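Type IV pilus assembly protein PilC (Thermus thermophilus, PDB 2WHN) is probably an essential inner-membrane component of the type IV pilus machinery, controlling pilus assembly and disassembly and supporting the localization and ATPase activity of PilB. Local coordinates at residues R77-A85 and I95-L103. Numbering follows the deposited sequence.
Sequences RLYVNLVRA and ILDRLASFL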
loop_
_atom_site.group_PDB
_atom_site.type_symbol
_atom_site.label_atom_id
_atom_site.label_comp_id
_atom_site.label_asym_id
_atom_site.label_seq_id
_atom_site.Cartn_x
_atom_site.Cartn_y
_atom_site.Cartn_z
ATOM N N ARG A 77 -5.833 3.829 -10.048
ATOM C CA ARG A 77 -6.014 2.761 -11.027
ATOM C C ARG A 77 -4.674 2.227 -11.509
ATOM O O ARG A 77 -4.482 1.018 -11.632
ATOM C CB ARG A 77 -6.831 3.253 -12.223
ATOM C CG ARG A 77 -8.333 3.193 -12.021
ATOM C CD ARG A 77 -9.069 3.629 -13.282
ATOM N NE ARG A 77 -10.306 4.334 -12.967
ATOM C CZ ARG A 77 -10.355 5.543 -12.420
ATOM N NH1 ARG A 77 -9.234 6.183 -12.120
ATOM N NH2 ARG A 77 -11.527 6.113 -12.167
ATOM N N LEU A 78 -3.746 3.134 -11.787
ATOM C CA LEU A 78 -2.430 2.739 -12.260
ATOM C C LEU A 78 -1.680 1.944 -11.193
ATOM O O LEU A 78 -1.028 0.942 -11.491
ATOM C CB LEU A 78 -1.621 3.966 -12.680
ATOM C CG LEU A 78 -0.260 3.662 -13.305
ATOM C CD1 LEU A 78 -0.409 2.689 -14.469
ATOM C CD2 LEU A 78 0.424 4.946 -13.752
ATOM N N TYR A 79 -1.779 2.397 -9.948
ATOM C CA TYR A 79 -1.151 1.700 -8.832
ATOM C C TYR A 79 -1.653 0.263 -8.782
ATOM O O TYR A 79 -0.861 -0.681 -8.780
ATOM C CB TYR A 79 -1.466 2.421 -7.516
ATOM C CG TYR A 79 -0.563 2.060 -6.353
ATOM C CD1 TYR A 79 0.342 2.979 -5.843
ATOM C CD2 TYR A 79 -0.673 0.829 -5.716
ATOM C CE1 TYR A 79 1.133 2.675 -4.750
ATOM C CE2 TYR A 79 0.124 0.510 -4.627
ATOM C CZ TYR A 79 1.030 1.433 -4.155
ATOM O OH TYR A 79 1.823 1.128 -3.074
ATOM N N VAL A 80 -2.975 0.106 -8.761
ATOM C CA VAL A 80 -3.601 -1.213 -8.690
ATOM C C VAL A 80 -3.240 -2.056 -9.913
ATOM O O VAL A 80 -2.889 -3.230 -9.792
ATOM C CB VAL A 80 -5.144 -1.102 -8.569
ATOM C CG1 VAL A 80 -5.805 -2.458 -8.773
ATOM C CG2 VAL A 80 -5.540 -0.508 -7.217
ATOM N N ASN A 81 -3.318 -1.449 -11.091
ATOM C CA ASN A 81 -2.992 -2.156 -12.327
ATOM C C ASN A 81 -1.537 -2.620 -12.352
ATOM O O ASN A 81 -1.237 -3.718 -12.811
ATOM C CB ASN A 81 -3.303 -1.283 -13.545
ATOM C CG ASN A 81 -4.771 -1.316 -13.924
ATOM O OD1 ASN A 81 -5.484 -2.262 -13.595
ATOM N ND2 ASN A 81 -5.223 -0.294 -14.642
ATOM N N LEU A 82 -0.643 -1.787 -11.833
ATOM C CA LEU A 82 0.769 -2.137 -11.756
ATOM C C LEU A 82 1.010 -3.261 -10.749
ATOM O O LEU A 82 1.696 -4.238 -11.048
ATOM C CB LEU A 82 1.603 -0.907 -11.393
ATOM C CG LEU A 82 1.955 -0.010 -12.578
ATOM C CD1 LEU A 82 2.638 1.268 -12.102
ATOM C CD2 LEU A 82 2.838 -0.770 -13.572
ATOM N N VAL A 83 0.424 -3.122 -9.563
ATOM C CA VAL A 83 0.432 -4.195 -8.571
ATOM C C VAL A 83 -0.139 -5.485 -9.141
ATOM O O VAL A 83 0.386 -6.570 -8.886
ATOM C CB VAL A 83 -0.341 -3.800 -7.290
ATOM C CG1 VAL A 83 -0.621 -5.030 -6.425
ATOM C CG2 VAL A 83 0.446 -2.760 -6.506
ATOM N N ARG A 84 -1.195 -5.368 -9.942
ATOM C CA ARG A 84 -1.805 -6.543 -10.565
ATOM C C ARG A 84 -0.842 -7.249 -11.519
ATOM O O ARG A 84 -0.814 -8.479 -11.589
ATOM C CB ARG A 84 -3.090 -6.163 -11.306
ATOM C CG ARG A 84 -3.641 -7.277 -12.183
ATOM C CD ARG A 84 -4.068 -8.462 -11.336
ATOM N NE ARG A 84 -4.354 -9.641 -12.146
ATOM C CZ ARG A 84 -4.661 -10.832 -11.645
ATOM N NH1 ARG A 84 -4.722 -11.005 -10.329
ATOM N NH2 ARG A 84 -4.903 -11.850 -12.458
ATOM N N ALA A 85 -0.064 -6.473 -12.264
ATOM C CA ALA A 85 0.959 -7.048 -13.137
ATOM C C ALA A 85 2.043 -7.737 -12.306
ATOM O O ALA A 85 2.543 -8.796 -12.677
ATOM C CB ALA A 85 1.569 -5.976 -14.029
ATOM N N ILE A 95 8.138 -3.626 -8.870
ATOM C CA ILE A 95 6.986 -2.749 -9.019
ATOM C C ILE A 95 6.840 -1.762 -7.861
ATOM O O ILE A 95 6.584 -0.578 -8.080
ATOM C CB ILE A 95 5.682 -3.558 -9.181
ATOM C CG1 ILE A 95 5.649 -4.232 -10.556
ATOM C CG2 ILE A 95 4.470 -2.658 -8.999
ATOM C CD1 ILE A 95 4.868 -5.537 -10.595
ATOM N N LEU A 96 6.995 -2.242 -6.632
ATOM C CA LEU A 96 6.767 -1.389 -5.468
ATOM C C LEU A 96 7.902 -0.384 -5.291
ATOM O O LEU A 96 7.674 0.761 -4.909
ATOM C CB LEU A 96 6.608 -2.225 -4.193
ATOM C CG LEU A 96 5.197 -2.466 -3.655
ATOM C CD1 LEU A 96 4.551 -1.155 -3.190
ATOM C CD2 LEU A 96 4.328 -3.167 -4.686
ATOM N N ASP A 97 9.121 -0.807 -5.610
ATOM C CA ASP A 97 10.272 0.089 -5.566
ATOM C C ASP A 97 10.091 1.274 -6.517
ATOM O O ASP A 97 10.370 2.419 -6.160
ATOM C CB ASP A 97 11.548 -0.678 -5.903
ATOM C CG ASP A 97 12.777 0.201 -5.884
ATOM O OD1 ASP A 97 12.864 1.102 -5.027
ATOM O OD2 ASP A 97 13.664 -0.015 -6.730
ATOM N N ARG A 98 9.562 1.003 -7.706
ATOM C CA ARG A 98 9.391 2.045 -8.718
ATOM C C ARG A 98 8.207 2.953 -8.394
ATOM O O ARG A 98 8.280 4.160 -8.579
ATOM C CB ARG A 98 9.223 1.426 -10.110
ATOM C CG ARG A 98 10.522 0.900 -10.722
ATOM C CD ARG A 98 11.441 2.039 -11.164
ATOM N NE ARG A 98 10.973 2.709 -12.380
ATOM C CZ ARG A 98 11.164 2.250 -13.616
ATOM N NH1 ARG A 98 11.786 1.093 -13.815
ATOM N NH2 ARG A 98 10.734 2.950 -14.662
ATOM N N LEU A 99 7.117 2.364 -7.912
ATOM C CA LEU A 99 5.986 3.146 -7.418
ATOM C C LEU A 99 6.404 4.052 -6.261
ATOM O O LEU A 99 6.018 5.215 -6.208
ATOM C CB LEU A 99 4.839 2.226 -6.983
ATOM C CG LEU A 99 4.001 1.627 -8.114
ATOM C CD1 LEU A 99 3.009 0.600 -7.576
ATOM C CD2 LEU A 99 3.278 2.730 -8.876
ATOM N N ALA A 100 7.197 3.515 -5.337
ATOM C CA ALA A 100 7.649 4.284 -4.177
ATOM C C ALA A 100 8.536 5.459 -4.587
ATOM O O ALA A 100 8.400 6.565 -4.063
ATOM C CB ALA A 100 8.382 3.382 -3.191
ATOM N N SER A 101 9.445 5.213 -5.523
ATOM C CA SER A 101 10.346 6.260 -6.007
ATOM C C SER A 101 9.570 7.356 -6.727
ATOM O O SER A 101 9.866 8.542 -6.581
ATOM C CB SER A 101 11.388 5.669 -6.956
ATOM O OG SER A 101 12.207 4.731 -6.283
ATOM N N PHE A 102 8.631 6.938 -7.568
ATOM C CA PHE A 102 7.717 7.857 -8.220
ATOM C C PHE A 102 7.012 8.750 -7.198
ATOM O O PHE A 102 6.917 9.967 -7.381
ATOM C CB PHE A 102 6.685 7.076 -9.033
ATOM C CG PHE A 102 5.680 7.944 -9.724
ATOM C CD1 PHE A 102 5.968 8.514 -10.953
ATOM C CD2 PHE A 102 4.457 8.212 -9.135
ATOM C CE1 PHE A 102 5.049 9.331 -11.586
ATOM C CE2 PHE A 102 3.530 9.024 -9.765
ATOM C CZ PHE A 102 3.830 9.589 -10.988
ATOM N N LEU A 103 6.525 8.143 -6.121
ATOM C CA LEU A 103 5.717 8.861 -5.140
ATOM C C LEU A 103 6.579 9.786 -4.287
ATOM O O LEU A 103 6.197 10.928 -4.010
ATOM C CB LEU A 103 4.952 7.880 -4.256
ATOM C CG LEU A 103 3.781 7.171 -4.937
ATOM C CD1 LEU A 103 3.293 5.982 -4.114
ATOM C CD2 LEU A 103 2.647 8.152 -5.203
#
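An antiparallel helical hairpin in the all-helical N-terminal domain of PilC, a member of the GSP F family, brings Tyr-79 and Leu-99 together, where the axes of 77-85 and 95-103 come within 10.3 Å and their directions lie 158° from each other. Leu-99 drives its side chain into the gap and splits its two methyls between different partners. CD1 sits over the middle of the Tyr-79 ring, 3.8 Å from the centroid and almost exactly on the ring normal, a CH-pi contact in which this methyl lies nearly equidistant from all six ring carbons. CD2 turns to Leu-82, meeting its CD1 at 3.6 Å. The ring can lie across the gap because Tyr-79 carries CG opposite its backbone N (chi1 -163°), which swings it out to the partner helix. There Leu-103 CD1 comes to the ring edge, near its plane, 4.0 Å from CE1, while Leu-96 CD1 approaches the phenol obliquely, 3.6 Å from OH.

One turn back from Leu-99, Ile-95 packs against backbone as much as side chain. Its CD1 rests 3.5 Å from the carbonyl O of Leu-82 and reaches on to the main chain of Ala-85, and its CG2 lies 4.1 Å from Leu-82 CB. Val-83 CG2 fills in beside Leu-96 CD2 at 4.3 Å. Carbon-to-carbon contacts make up nearly all of the side-chain meeting; the one polar side-chain atom in it, the phenol hydroxyl, is hydrogen-bonded to Ser-19 OG.

That bond ties the hairpin to helix 12-28, whose Phe-18 touches Tyr-79 and whose Leu-22 touches Leu-96; on the 77-89 side, Val-83 also packs on Phe-65 and Leu-69 of helix 65-70.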